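Local structure of probable enoyl-CoA hydratase/isomerase (Pseudomonas aeruginosa, 7BOR) at residues E3-E8 with R29-R34; L13-L18 with L52-D57; S33-A38 with G82-A87; E41-T46 with L89-P94; G139-L144 with R219-E224. The protein binds coenzyme A and, as a member of the crotonase family, probably acts on enoyl-CoA thioesters, perhaps as a delta(3)-delta(2)-enoyl-CoA isomerase. All blocks are in the same frame, centred on the assembly; numbering follows the deposited sequence.

Contacts 1 to 4 all involve helix 29-44 or the strands on either side of it in the chain, and contact 5 lies on the far side of the chain's centre from contacts 1 and 2. Contact 1 sets the edge strand 5-9 on the start of that helix, contact 2 pairs the strands 13-18 and 50-54 that the helix connects, and contacts 3 and 4 follow it to its end against helix 80-90 and the turn behind it. The helix is thus held to the sheet on one side and to helix 80-90 on another. Contacts 1 and 2 lie 11 Å apart, centre to centre. Contact 5, about 22 Å from contact 4 between centres, still touches it through the Glu90-Arg219 salt bridge.

Contact 1: residues E3-E8 with R29-R34; sequences ELIRVE and RAMYSR
The packing of Leu4 and Ile5 on Met31, and of Ile5 on Arg34, belongs to the beta-alpha layering of the crotonase fold, where the edge strand 5-9 of the six-stranded sheet meets the first turns of helix 29-44. Strand 5-8 and the helical segment 29-34 run 20° from parallel, their axes 9.3 Å apart at the closest. Ile5 is the centre of the contact. Its CD1 reaches Met31 CE at 3.8 Å, while its branch point turns to the other helix residue, Ile5 CB lying 3.7 Å from Arg34 CG. Leu4 adds its CB, 3.6 Å from Met31 CG. The Met31 chain is extended as far as SD and then bends (chi3 79°), which brings its methyl back to the isoleucine. Arg34 leaves the helix with CG anti to the backbone N (chi1 178°), and the bend at chi2 lays the aliphatic part along Ile5 and sends the guanidinium on to Val7. There Val7 CG1 sits over one face of the group, and both valine methyls are 3.9 Å from Arg34 NH1. Arg6, on the other face of the strand, forms a salt bridge with Asp19. Strand 13-18 pairs antiparallel with 5-9, Ile5 touching Leu18 and Val7 touching Leu16, while on the helix Tyr32 turns to helix 80-90 and bonds through OH to Asn64, a CoA-binding residue.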
# COMPACT_ATOMS: atom_id res chain seq x y z
N GLU A 3 -15.05 7.34 -10.90
CA GLU A 3 -15.91 7.37 -9.73
C GLU A 3 -15.21 6.92 -8.45
O GLU A 3 -15.53 7.44 -7.37
CB GLU A 3 -17.13 6.49 -10.01
CG GLU A 3 -17.99 6.11 -8.82
CD GLU A 3 -18.58 4.71 -8.95
OE1 GLU A 3 -18.45 4.08 -10.04
OE2 GLU A 3 -19.17 4.23 -7.95
N LEU A 4 -14.25 5.99 -8.52
CA LEU A 4 -13.75 5.34 -7.31
C LEU A 4 -12.35 5.77 -6.89
O LEU A 4 -12.02 5.59 -5.71
CB LEU A 4 -13.78 3.82 -7.48
CG LEU A 4 -15.19 3.24 -7.65
CD1 LEU A 4 -15.23 1.83 -8.17
CD2 LEU A 4 -15.94 3.29 -6.33
N ILE A 5 -11.53 6.30 -7.80
CA ILE A 5 -10.23 6.91 -7.49
C ILE A 5 -10.27 8.37 -7.94
O ILE A 5 -10.29 8.66 -9.15
CB ILE A 5 -9.06 6.17 -8.17
CG1 ILE A 5 -8.91 4.71 -7.71
CG2 ILE A 5 -7.76 6.97 -7.98
CD1 ILE A 5 -8.85 4.48 -6.22
N ARG A 6 -10.24 9.31 -6.99
CA ARG A 6 -10.14 10.73 -7.31
C ARG A 6 -8.69 11.16 -7.46
O ARG A 6 -7.82 10.73 -6.69
CB ARG A 6 -10.81 11.57 -6.22
CG ARG A 6 -12.31 11.59 -6.31
CD ARG A 6 -12.98 11.73 -4.94
NE ARG A 6 -12.49 12.86 -4.16
CZ ARG A 6 -13.00 13.25 -2.99
NH1 ARG A 6 -14.02 12.60 -2.45
NH2 ARG A 6 -12.47 14.30 -2.36
N VAL A 7 -8.42 12.02 -8.44
CA VAL A 7 -7.06 12.46 -8.75
C VAL A 7 -6.90 13.98 -8.69
O VAL A 7 -6.89 14.65 -9.73
CB VAL A 7 -6.62 11.95 -10.13
CG1 VAL A 7 -6.22 10.51 -10.08
CG2 VAL A 7 -7.78 12.11 -11.14
N GLU A 8 -6.74 14.54 -7.49
CA GLU A 8 -6.59 15.98 -7.32
C GLU A 8 -5.15 16.41 -7.60
O GLU A 8 -4.26 16.16 -6.78
CB GLU A 8 -7.00 16.39 -5.91
CG GLU A 8 -8.46 16.11 -5.56
CD GLU A 8 -9.44 16.93 -6.40
OE1 GLU A 8 -9.25 18.16 -6.52
OE2 GLU A 8 -10.40 16.33 -6.94
N ARG A 29 -10.36 -4.10 -9.60
CA ARG A 29 -9.44 -4.08 -10.75
C ARG A 29 -9.39 -2.70 -11.39
O ARG A 29 -8.34 -2.26 -11.86
CB ARG A 29 -9.88 -5.14 -11.77
CG ARG A 29 -9.64 -6.62 -11.39
CD ARG A 29 -10.15 -7.58 -12.49
NE ARG A 29 -11.62 -7.53 -12.63
CZ ARG A 29 -12.47 -8.46 -12.16
NH1 ARG A 29 -12.00 -9.54 -11.54
NH2 ARG A 29 -13.79 -8.32 -12.33
N ALA A 30 -10.52 -1.99 -11.41
CA ALA A 30 -10.56 -0.67 -12.04
C ALA A 30 -9.88 0.39 -11.16
O ALA A 30 -9.32 1.37 -11.68
CB ALA A 30 -12.02 -0.28 -12.33
N MET A 31 -9.87 0.18 -9.85
CA MET A 31 -9.13 1.10 -8.98
C MET A 31 -7.65 0.89 -9.12
O MET A 31 -6.89 1.86 -9.28
CB MET A 31 -9.59 0.91 -7.55
CG MET A 31 -11.00 1.46 -7.33
SD MET A 31 -11.75 0.74 -5.90
CE MET A 31 -10.95 1.73 -4.60
N TYR A 32 -7.21 -0.37 -9.14
CA TYR A 32 -5.80 -0.64 -9.34
C TYR A 32 -5.32 -0.07 -10.67
O TYR A 32 -4.18 0.41 -10.78
CB TYR A 32 -5.56 -2.15 -9.33
CG TYR A 32 -5.62 -2.82 -8.01
CD1 TYR A 32 -4.75 -2.45 -7.00
CD2 TYR A 32 -6.47 -3.89 -7.78
CE1 TYR A 32 -4.74 -3.10 -5.77
CE2 TYR A 32 -6.47 -4.54 -6.55
CZ TYR A 32 -5.59 -4.12 -5.55
OH TYR A 32 -5.53 -4.73 -4.34
N SER A 33 -6.15 -0.20 -11.71
CA SER A 33 -5.77 0.27 -13.04
C SER A 33 -5.65 1.79 -13.06
O SER A 33 -4.68 2.32 -13.59
CB SER A 33 -6.78 -0.25 -14.08
OG SER A 33 -6.57 -1.65 -14.30
N ARG A 34 -6.61 2.49 -12.43
CA ARG A 34 -6.55 3.95 -12.39
C ARG A 34 -5.30 4.40 -11.64
O ARG A 34 -4.59 5.31 -12.09
CB ARG A 34 -7.83 4.52 -11.77
CG ARG A 34 -7.85 6.07 -11.63
CD ARG A 34 -8.69 6.76 -12.68
NE ARG A 34 -8.19 8.10 -13.01
CZ ARG A 34 -7.02 8.34 -13.59
NH1 ARG A 34 -6.62 9.58 -13.89
NH2 ARG A 34 -6.21 7.33 -13.86

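Contact 2: residues L13-L18 with L52-D57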
# COMPACT_ATOMS: atom_id res chain seq x y z
N LEU A 13 1.83 18.60 -6.52
CA LEU A 13 1.40 17.50 -5.69
C LEU A 13 0.21 16.79 -6.33
O LEU A 13 -0.85 17.39 -6.52
CB LEU A 13 1.01 18.02 -4.30
CG LEU A 13 0.24 17.05 -3.43
CD1 LEU A 13 1.15 15.89 -3.04
CD2 LEU A 13 -0.29 17.80 -2.22
N LEU A 14 0.38 15.51 -6.63
CA LEU A 14 -0.71 14.68 -7.13
C LEU A 14 -1.27 13.84 -5.99
O LEU A 14 -0.52 13.15 -5.31
CB LEU A 14 -0.23 13.77 -8.27
CG LEU A 14 -1.34 12.85 -8.80
CD1 LEU A 14 -2.54 13.65 -9.35
CD2 LEU A 14 -0.76 11.94 -9.84
N THR A 15 -2.58 13.91 -5.78
CA THR A 15 -3.25 13.19 -4.71
C THR A 15 -4.17 12.11 -5.27
O THR A 15 -5.14 12.44 -5.97
CB THR A 15 -4.05 14.16 -3.85
OG1 THR A 15 -3.15 15.08 -3.22
CG2 THR A 15 -4.84 13.41 -2.79
N LEU A 16 -3.89 10.84 -4.94
CA LEU A 16 -4.76 9.71 -5.25
C LEU A 16 -5.64 9.41 -4.03
O LEU A 16 -5.13 9.01 -2.98
CB LEU A 16 -3.95 8.49 -5.65
CG LEU A 16 -2.92 8.73 -6.75
CD1 LEU A 16 -2.13 7.46 -7.05
CD2 LEU A 16 -3.57 9.29 -8.01
N ARG A 17 -6.94 9.62 -4.16
CA ARG A 17 -7.86 9.55 -3.04
C ARG A 17 -8.85 8.41 -3.31
O ARG A 17 -9.77 8.55 -4.11
CB ARG A 17 -8.58 10.89 -2.84
CG ARG A 17 -9.90 10.86 -1.99
CD ARG A 17 -9.76 11.49 -0.58
NE ARG A 17 -11.04 11.72 0.12
CZ ARG A 17 -11.90 10.75 0.50
NH1 ARG A 17 -11.66 9.48 0.21
NH2 ARG A 17 -13.02 11.05 1.16
N LEU A 18 -8.67 7.29 -2.61
CA LEU A 18 -9.61 6.18 -2.66
C LEU A 18 -11.00 6.61 -2.20
O LEU A 18 -11.18 7.06 -1.07
CB LEU A 18 -9.07 5.05 -1.76
CG LEU A 18 -7.99 4.11 -2.32
CD1 LEU A 18 -6.85 4.76 -3.05
CD2 LEU A 18 -7.42 3.18 -1.21
N LEU A 52 0.62 11.88 -3.09
CA LEU A 52 0.01 11.53 -1.83
C LEU A 52 -1.10 10.49 -2.04
O LEU A 52 -1.96 10.66 -2.92
CB LEU A 52 -0.54 12.79 -1.18
CG LEU A 52 -0.90 12.72 0.28
CD1 LEU A 52 -0.62 14.10 0.87
CD2 LEU A 52 -2.34 12.34 0.36
N ILE A 53 -1.11 9.45 -1.22
CA ILE A 53 -2.16 8.44 -1.28
C ILE A 53 -2.95 8.45 0.01
O ILE A 53 -2.36 8.38 1.10
CB ILE A 53 -1.60 7.02 -1.51
CG1 ILE A 53 -0.79 6.95 -2.78
CG2 ILE A 53 -2.72 5.99 -1.69
CD1 ILE A 53 -0.10 5.62 -2.99
N THR A 54 -4.27 8.41 -0.09
CA THR A 54 -5.11 8.43 1.10
C THR A 54 -6.51 7.92 0.79
O THR A 54 -7.00 8.04 -0.33
CB THR A 54 -5.16 9.87 1.66
OG1 THR A 54 -5.91 9.91 2.86
CG2 THR A 54 -5.79 10.82 0.65
N GLY A 55 -7.15 7.36 1.81
CA GLY A 55 -8.56 7.07 1.75
C GLY A 55 -9.46 8.13 2.37
O GLY A 55 -10.68 7.95 2.39
N GLY A 56 -8.89 9.24 2.85
CA GLY A 56 -9.62 10.29 3.54
C GLY A 56 -9.52 10.15 5.05
O GLY A 56 -8.64 9.48 5.60
N ASP A 57 -10.47 10.79 5.73
CA ASP A 57 -10.37 11.04 7.17
C ASP A 57 -10.69 9.83 8.00
O ASP A 57 -10.23 9.76 9.14
CB ASP A 57 -11.34 12.16 7.62
CG ASP A 57 -10.98 13.51 7.03
OD1 ASP A 57 -9.83 13.66 6.53
OD2 ASP A 57 -11.84 14.43 7.06
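Four backbone hydrogen bonds join Leu13-Leu18 to Leu52-Thr54 as parallel neighbours in the six-stranded sheet. Leu52 N gives to Leu14 O and Leu16 N to Leu52 O, each at 2.8 Å; Thr54 N then gives to Leu16 O and Leu18 N to Thr54 O. The last is the most bent, with 141° at the hydrogen. Three CA-H...O contacts fill the intervals, the shortest from Arg17 CA to Thr54 O at 3.2 Å.

Apolar packing lies mainly on the face that carries Thr15, Arg17, Leu52 and Thr54. Thr15 and Leu52 point the same way side by side, with Thr15 CG2 4.2 Å from Leu52 CD2. Leu13 comes in at a slant, its CD1 4.0 Å from Leu52 CB.

Polar groups gather where the second strand ends. Arg17 bends at chi2 (108°) to lay its guanidinium against the glycine turn: Gly56 CA stands 3.8 Å above the plane, over its centre. Gly56 has a positive phi (98°), a conformation that glycine adopts readily. Thr54 OG1 accepts from Gly56 N at 3.1 Å, an ST turn, and is also bonded to Ala98 O.

Together the two strands and helix 29-44 form a beta-alpha-beta unit. The helix lies on the face of Leu16, which touches Ala38 and Leu39; helix 182-196 covers Leu52 and Thr54 on the other face, and strands 5-9 and 95-99 flank the pair.

Contact 3: residues S33-A38 with G82-A87; sequences SRMAEA and GRFMSA
Met35 and Phe84 meet at a slant between helices 29-44 and 80-90, a Met-aromatic contact within the helical layer of the crotonase fold. The sulfur Met35 SD stands 4.8 Å from the centroid of the Phe84 ring and 38° off the ring normal, an oblique position nearest to Phe84 CE1. Nearer the backbone, Met35 CB is 3.8 Å from Phe84 CD1. A first torsion of 166° sets CG anti to the backbone N of Phe84 and lays the ring alongside Met35, one edge toward Ala36 N.

Beside this pair, the small residues Ala36 and Ala87 lie where the helices approach, consistent with their closeness. Ala36 points its methyl toward the partner helix, with CB 3.8 Å from the backbone Arg83 O, and Ala87 CB lies 4.0 Å from Ala36 O. The short segments run 29° from parallel with their axes 8.2 Å apart. Leu39 also touches Phe84 and Ala87, and Met35 packs on Ile5 and Leu18 of the sheet. Toward the outer side a water joins the helices, 2.6 Å from Ser33 OG and accepting from Arg83 NE at 2.8 Å, in the plane of the guanidinium and at its edge.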
# COMPACT_ATOMS: atom_id res chain seq x y z
N SER A 33 -6.15 -0.20 -11.71
CA SER A 33 -5.77 0.27 -13.04
C SER A 33 -5.65 1.79 -13.06
O SER A 33 -4.68 2.32 -13.59
CB SER A 33 -6.78 -0.25 -14.08
OG SER A 33 -6.57 -1.65 -14.30
N ARG A 34 -6.61 2.49 -12.43
CA ARG A 34 -6.55 3.95 -12.39
C ARG A 34 -5.30 4.40 -11.64
O ARG A 34 -4.59 5.31 -12.09
CB ARG A 34 -7.83 4.52 -11.77
CG ARG A 34 -7.85 6.07 -11.63
CD ARG A 34 -8.69 6.76 -12.68
NE ARG A 34 -8.19 8.10 -13.01
CZ ARG A 34 -7.02 8.34 -13.59
NH1 ARG A 34 -6.62 9.58 -13.89
NH2 ARG A 34 -6.21 7.33 -13.86
N MET A 35 -4.98 3.74 -10.52
CA MET A 35 -3.80 4.15 -9.75
C MET A 35 -2.52 3.84 -10.50
O MET A 35 -1.59 4.65 -10.52
CB MET A 35 -3.82 3.50 -8.37
CG MET A 35 -4.73 4.24 -7.40
SD MET A 35 -4.50 3.64 -5.72
CE MET A 35 -5.57 2.18 -5.77
N ALA A 36 -2.47 2.69 -11.17
CA ALA A 36 -1.25 2.37 -11.90
C ALA A 36 -0.98 3.39 -13.01
O ALA A 36 0.17 3.79 -13.22
CB ALA A 36 -1.33 0.96 -12.49
N GLU A 37 -2.01 3.81 -13.74
CA GLU A 37 -1.76 4.76 -14.81
C GLU A 37 -1.53 6.17 -14.26
O GLU A 37 -0.69 6.91 -14.79
CB GLU A 37 -2.91 4.74 -15.84
CG GLU A 37 -4.31 4.98 -15.30
CD GLU A 37 -5.34 5.26 -16.39
OE1 GLU A 37 -5.20 6.26 -17.13
OE2 GLU A 37 -6.31 4.47 -16.50
N ALA A 38 -2.22 6.53 -13.17
CA ALA A 38 -1.99 7.82 -12.54
C ALA A 38 -0.54 7.95 -12.07
O ALA A 38 0.10 9.00 -12.27
CB ALA A 38 -2.95 8.03 -11.37
N GLY A 82 -1.07 -6.42 -10.04
CA GLY A 82 0.34 -6.51 -10.34
C GLY A 82 0.90 -5.26 -10.97
O GLY A 82 2.04 -4.87 -10.71
N ARG A 83 0.11 -4.61 -11.83
CA ARG A 83 0.56 -3.37 -12.47
C ARG A 83 0.59 -2.22 -11.46
O ARG A 83 1.49 -1.37 -11.51
CB ARG A 83 -0.34 -3.02 -13.66
CG ARG A 83 -0.12 -3.96 -14.86
CD ARG A 83 -0.92 -3.58 -16.13
NE ARG A 83 -2.36 -3.84 -16.06
CZ ARG A 83 -2.91 -5.02 -16.31
NH1 ARG A 83 -2.14 -6.03 -16.64
NH2 ARG A 83 -4.23 -5.17 -16.26
N PHE A 84 -0.38 -2.20 -10.52
CA PHE A 84 -0.30 -1.21 -9.46
C PHE A 84 0.95 -1.44 -8.61
O PHE A 84 1.71 -0.50 -8.33
CB PHE A 84 -1.52 -1.22 -8.57
CG PHE A 84 -1.32 -0.46 -7.29
CD1 PHE A 84 -1.15 0.93 -7.33
CD2 PHE A 84 -1.25 -1.12 -6.07
CE1 PHE A 84 -0.95 1.65 -6.17
CE2 PHE A 84 -1.05 -0.40 -4.88
CZ PHE A 84 -0.90 0.97 -4.93
N MET A 85 1.22 -2.69 -8.23
CA MET A 85 2.40 -2.97 -7.41
C MET A 85 3.68 -2.53 -8.10
O MET A 85 4.57 -1.92 -7.48
CB MET A 85 2.49 -4.47 -7.08
CG MET A 85 1.52 -4.95 -6.00
SD MET A 85 1.76 -6.71 -5.62
CE MET A 85 0.25 -7.31 -6.28
N SER A 86 3.82 -2.88 -9.39
CA SER A 86 5.03 -2.56 -10.12
C SER A 86 5.17 -1.06 -10.24
O SER A 86 6.26 -0.52 -10.07
CB SER A 86 4.98 -3.18 -11.53
OG SER A 86 6.28 -3.42 -12.06
N ALA A 87 4.07 -0.39 -10.55
CA ALA A 87 4.10 1.07 -10.70
C ALA A 87 4.54 1.76 -9.40
O ALA A 87 5.42 2.62 -9.41
CB ALA A 87 2.72 1.58 -11.14
O HOH W 1 -4.59 -2.19 -15.92

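Contact 4: residues E41-T46 with L89-P94; sequences EAQADT and LEFPKP
Lys93 reaches across to the end of helix 29-44 and plants its ammonium among the carbonyls of the last turn, the tight part of the contact. Lys93 NZ gives a hydrogen bond of 2.7 Å to Ala42 O, arriving in the carbonyl plane, and a weak one of 3.2 Å to Gln43 O. Asp45 O is also near, 3.1 Å from Lys93 NZ, and outside the two segments the nitrogen is bonded to Val48 O. The side chain is extended beyond CG, chi2 to chi4 all lying within 15° of 180°, and this full length carries the charge to the helix terminus. A positive group among carbonyls at the C-terminal end of a helix would be expected to interact favourably with the helix dipole.

In the crotonase fold this is where two neighbouring helices, 29-44 and 80-90, run out, each soon followed by a strand of the main sheet: 50-54 after the first and 95-99 after the second. Phe91, in the turn after helix 80-90, is buried and also packs on Val51. Its CE1 lies 4.0 Å from Gln43 CB, and the ring plane stands 86° from that of the Gln43 amide.

The more open side is carried mainly by Gln43, through plain van der Waals contact in place of a polar grip. Its side chain crosses Pro92 at about a right angle, the amide carbon Gln43 CD 3.4 Å from Pro92 CD. Glu90 turns its carboxylate away from this edge and forms a salt bridge with Arg219, while Asp45 OD2 and Glu41 OE2 on the helix side are both paired with Arg9 NH1.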
# COMPACT_ATOMS: atom_id res chain seq x y z
N GLU A 41 1.80 8.15 -15.37
CA GLU A 41 1.76 9.46 -16.02
C GLU A 41 2.56 10.46 -15.20
O GLU A 41 3.63 10.93 -15.64
CB GLU A 41 0.30 9.88 -16.19
CG GLU A 41 0.04 11.25 -16.84
CD GLU A 41 -1.46 11.65 -16.84
OE1 GLU A 41 -2.32 10.79 -17.17
OE2 GLU A 41 -1.78 12.82 -16.50
N ALA A 42 2.10 10.74 -13.97
CA ALA A 42 2.77 11.62 -13.00
C ALA A 42 4.28 11.39 -12.92
O ALA A 42 5.04 12.35 -12.77
CB ALA A 42 2.17 11.43 -11.62
N GLN A 43 4.70 10.13 -13.02
CA GLN A 43 6.12 9.81 -13.13
C GLN A 43 6.80 10.58 -14.25
O GLN A 43 7.98 10.93 -14.16
CB GLN A 43 6.25 8.29 -13.33
CG GLN A 43 7.57 7.74 -13.90
CD GLN A 43 7.77 6.27 -13.55
OE1 GLN A 43 6.93 5.66 -12.89
NE2 GLN A 43 8.90 5.70 -13.95
N ALA A 44 6.08 10.78 -15.36
CA ALA A 44 6.63 11.49 -16.50
C ALA A 44 6.27 12.97 -16.50
O ALA A 44 6.88 13.75 -17.24
CB ALA A 44 6.14 10.84 -17.80
N ASP A 45 5.32 13.37 -15.67
CA ASP A 45 4.83 14.74 -15.66
C ASP A 45 5.73 15.57 -14.75
O ASP A 45 5.60 15.55 -13.53
CB ASP A 45 3.38 14.77 -15.19
CG ASP A 45 2.80 16.15 -15.28
OD1 ASP A 45 3.42 16.98 -15.99
OD2 ASP A 45 1.76 16.41 -14.62
N THR A 46 6.64 16.31 -15.39
CA THR A 46 7.55 17.22 -14.69
C THR A 46 6.81 18.17 -13.76
O THR A 46 7.36 18.61 -12.74
CB THR A 46 8.36 18.05 -15.70
OG1 THR A 46 7.46 18.70 -16.61
CG2 THR A 46 9.36 17.17 -16.49
N LEU A 89 6.13 0.40 -6.73
CA LEU A 89 7.50 -0.03 -6.44
C LEU A 89 8.52 0.76 -7.26
O LEU A 89 9.56 1.19 -6.74
CB LEU A 89 7.61 -1.52 -6.72
CG LEU A 89 8.98 -2.14 -6.65
CD1 LEU A 89 9.48 -2.12 -5.19
CD2 LEU A 89 8.91 -3.52 -7.20
N GLU A 90 8.23 0.98 -8.53
CA GLU A 90 9.20 1.63 -9.41
C GLU A 90 9.00 3.14 -9.46
O GLU A 90 9.74 3.83 -10.16
CB GLU A 90 9.12 1.02 -10.83
CG GLU A 90 9.15 -0.51 -10.84
CD GLU A 90 10.56 -1.06 -10.75
OE1 GLU A 90 11.49 -0.24 -10.71
OE2 GLU A 90 10.76 -2.30 -10.76
N PHE A 91 8.00 3.68 -8.74
CA PHE A 91 7.76 5.12 -8.81
C PHE A 91 9.01 5.86 -8.35
O PHE A 91 9.51 5.59 -7.24
CB PHE A 91 6.58 5.49 -7.96
CG PHE A 91 6.06 6.85 -8.23
CD1 PHE A 91 5.36 7.13 -9.37
CD2 PHE A 91 6.22 7.84 -7.31
CE1 PHE A 91 4.84 8.38 -9.56
CE2 PHE A 91 5.70 9.08 -7.50
CZ PHE A 91 5.02 9.35 -8.63
N PRO A 92 9.59 6.73 -9.18
CA PRO A 92 10.88 7.35 -8.82
C PRO A 92 10.78 8.62 -7.99
O PRO A 92 11.82 9.07 -7.49
CB PRO A 92 11.50 7.65 -10.19
CG PRO A 92 10.29 7.95 -11.04
CD PRO A 92 9.21 7.02 -10.58
N LYS A 93 9.64 9.23 -7.85
CA LYS A 93 9.50 10.45 -7.06
C LYS A 93 8.88 10.17 -5.69
O LYS A 93 8.41 9.05 -5.41
CB LYS A 93 8.65 11.48 -7.81
CG LYS A 93 9.16 11.78 -9.24
CD LYS A 93 8.22 12.73 -9.98
CE LYS A 93 8.53 12.76 -11.47
NZ LYS A 93 7.40 13.42 -12.21
N PRO A 94 8.87 11.17 -4.79
CA PRO A 94 8.34 10.96 -3.44
C PRO A 94 6.88 10.52 -3.43
O PRO A 94 6.01 11.15 -4.04
CB PRO A 94 8.54 12.31 -2.75
CG PRO A 94 9.72 12.89 -3.38
CD PRO A 94 9.67 12.43 -4.86

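Contact 5: residues G139-L144 with R219-E224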
# COMPACT_ATOMS: atom_id res chain seq x y z
N GLY A 139 6.20 -8.09 -1.39
CA GLY A 139 7.54 -8.09 -0.84
C GLY A 139 7.64 -8.03 0.68
O GLY A 139 8.76 -7.97 1.22
N SER A 140 6.52 -8.09 1.37
CA SER A 140 6.50 -8.02 2.82
C SER A 140 7.23 -9.19 3.45
O SER A 140 7.70 -9.05 4.58
CB SER A 140 5.06 -8.00 3.29
OG SER A 140 4.34 -9.17 2.91
N SER A 141 7.33 -10.34 2.75
CA SER A 141 8.10 -11.47 3.29
C SER A 141 9.58 -11.17 3.30
O SER A 141 10.33 -11.79 4.06
CB SER A 141 7.85 -12.75 2.47
OG SER A 141 8.34 -12.61 1.16
N LEU A 142 10.02 -10.23 2.48
CA LEU A 142 11.39 -9.74 2.59
C LEU A 142 11.52 -8.50 3.48
O LEU A 142 12.41 -8.43 4.32
CB LEU A 142 11.90 -9.42 1.20
CG LEU A 142 13.29 -8.78 1.11
CD1 LEU A 142 14.29 -9.84 1.50
CD2 LEU A 142 13.46 -8.22 -0.25
N ILE A 143 10.70 -7.49 3.22
CA ILE A 143 10.87 -6.19 3.89
C ILE A 143 10.66 -6.31 5.39
O ILE A 143 11.44 -5.77 6.18
CB ILE A 143 9.92 -5.14 3.27
CG1 ILE A 143 10.32 -4.89 1.82
CG2 ILE A 143 9.88 -3.81 4.06
CD1 ILE A 143 9.31 -4.05 1.04
N LEU A 144 9.65 -7.03 5.82
CA LEU A 144 9.33 -6.99 7.25
C LEU A 144 10.34 -7.71 8.15
O LEU A 144 10.72 -7.17 9.19
CB LEU A 144 7.94 -7.55 7.51
CG LEU A 144 6.78 -6.66 7.05
CD1 LEU A 144 5.46 -7.35 7.40
CD2 LEU A 144 6.79 -5.24 7.65
N ARG A 219 12.35 -7.31 -6.48
CA ARG A 219 11.65 -7.72 -7.70
C ARG A 219 11.47 -9.23 -7.74
O ARG A 219 10.38 -9.73 -8.05
CB ARG A 219 12.40 -7.25 -8.95
CG ARG A 219 11.98 -5.82 -9.38
CD ARG A 219 12.89 -5.32 -10.47
NE ARG A 219 12.96 -3.88 -10.64
CZ ARG A 219 14.08 -3.25 -10.97
NH1 ARG A 219 15.20 -3.94 -11.14
NH2 ARG A 219 14.08 -1.94 -11.12
N ARG A 220 12.51 -9.97 -7.35
CA ARG A 220 12.46 -11.43 -7.40
C ARG A 220 11.58 -11.99 -6.28
O ARG A 220 10.83 -12.96 -6.48
CB ARG A 220 13.90 -11.98 -7.37
CG ARG A 220 14.18 -13.18 -6.45
CD ARG A 220 15.69 -13.35 -6.21
NE ARG A 220 16.04 -14.08 -4.97
CZ ARG A 220 15.71 -13.67 -3.74
NH1 ARG A 220 14.99 -12.58 -3.60
NH2 ARG A 220 16.07 -14.36 -2.65
N VAL A 221 11.63 -11.40 -5.08
CA VAL A 221 10.73 -11.86 -4.03
C VAL A 221 9.28 -11.62 -4.45
O VAL A 221 8.42 -12.49 -4.26
CB VAL A 221 11.05 -11.20 -2.69
CG1 VAL A 221 9.87 -11.44 -1.70
CG2 VAL A 221 12.38 -11.74 -2.13
N ILE A 222 8.96 -10.44 -4.97
CA ILE A 222 7.58 -10.18 -5.36
C ILE A 222 7.11 -11.23 -6.39
O ILE A 222 5.94 -11.65 -6.39
CB ILE A 222 7.47 -8.73 -5.89
CG1 ILE A 222 7.60 -7.72 -4.73
CG2 ILE A 222 6.14 -8.45 -6.58
CD1 ILE A 222 7.62 -6.25 -5.16
N ALA A 223 8.02 -11.69 -7.25
CA ALA A 223 7.65 -12.74 -8.22
C ALA A 223 7.41 -14.09 -7.54
O ALA A 223 6.42 -14.76 -7.83
CB ALA A 223 8.71 -12.87 -9.33
N GLU A 224 8.29 -14.51 -6.62
CA GLU A 224 8.01 -15.78 -5.94
C GLU A 224 6.70 -15.69 -5.14
O GLU A 224 5.81 -16.55 -5.29
CB GLU A 224 9.16 -16.23 -5.04
CG GLU A 224 8.97 -17.69 -4.49
CD GLU A 224 10.10 -18.21 -3.54
OE1 GLU A 224 11.07 -17.48 -3.22
OE2 GLU A 224 10.02 -19.38 -3.10
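Gly139, the N-cap residue of helix 140-148, meets Ile222 of the long helix 200-233 backbone to side chain: Gly139 N lies 3.6 Å from Ile222 CG1. Its positive phi (78°) is readily adopted by glycine, and the bare backbone lies directly against the isoleucine. The carbonyl Gly139 O starts the helix, accepting from both Leu142 N and Ile143 N, and Gly139 N is hydrogen-bonded to Glu225 OE1.

At Ser141 the side chain faces the long helix, with OG 3.4 Å from Val221 CG1. A first torsion of 65° places this hydroxyl between the backbone N and the carbonyl carbon, and its polar partner is again Glu225, through OE2. One carboxylate thus serves the helix start twice.

Leu142 CB is 4.1 Å from each of the two methyls of Val221, CG1 and CG2, and Leu142 CD2 reaches Val221 CG2 at the same distance. Val221 is therefore wedged against both Ser141 and Leu142, in a small contact near the surface.

Further along helix 140-148, Ile143 touches Leu218 of helix 200-233, and Leu144 turns to helix 150-157. On the opposing side Ile222 also packs on Leu89 of helix 80-90, to which Arg219 is joined by its salt bridge with Glu90.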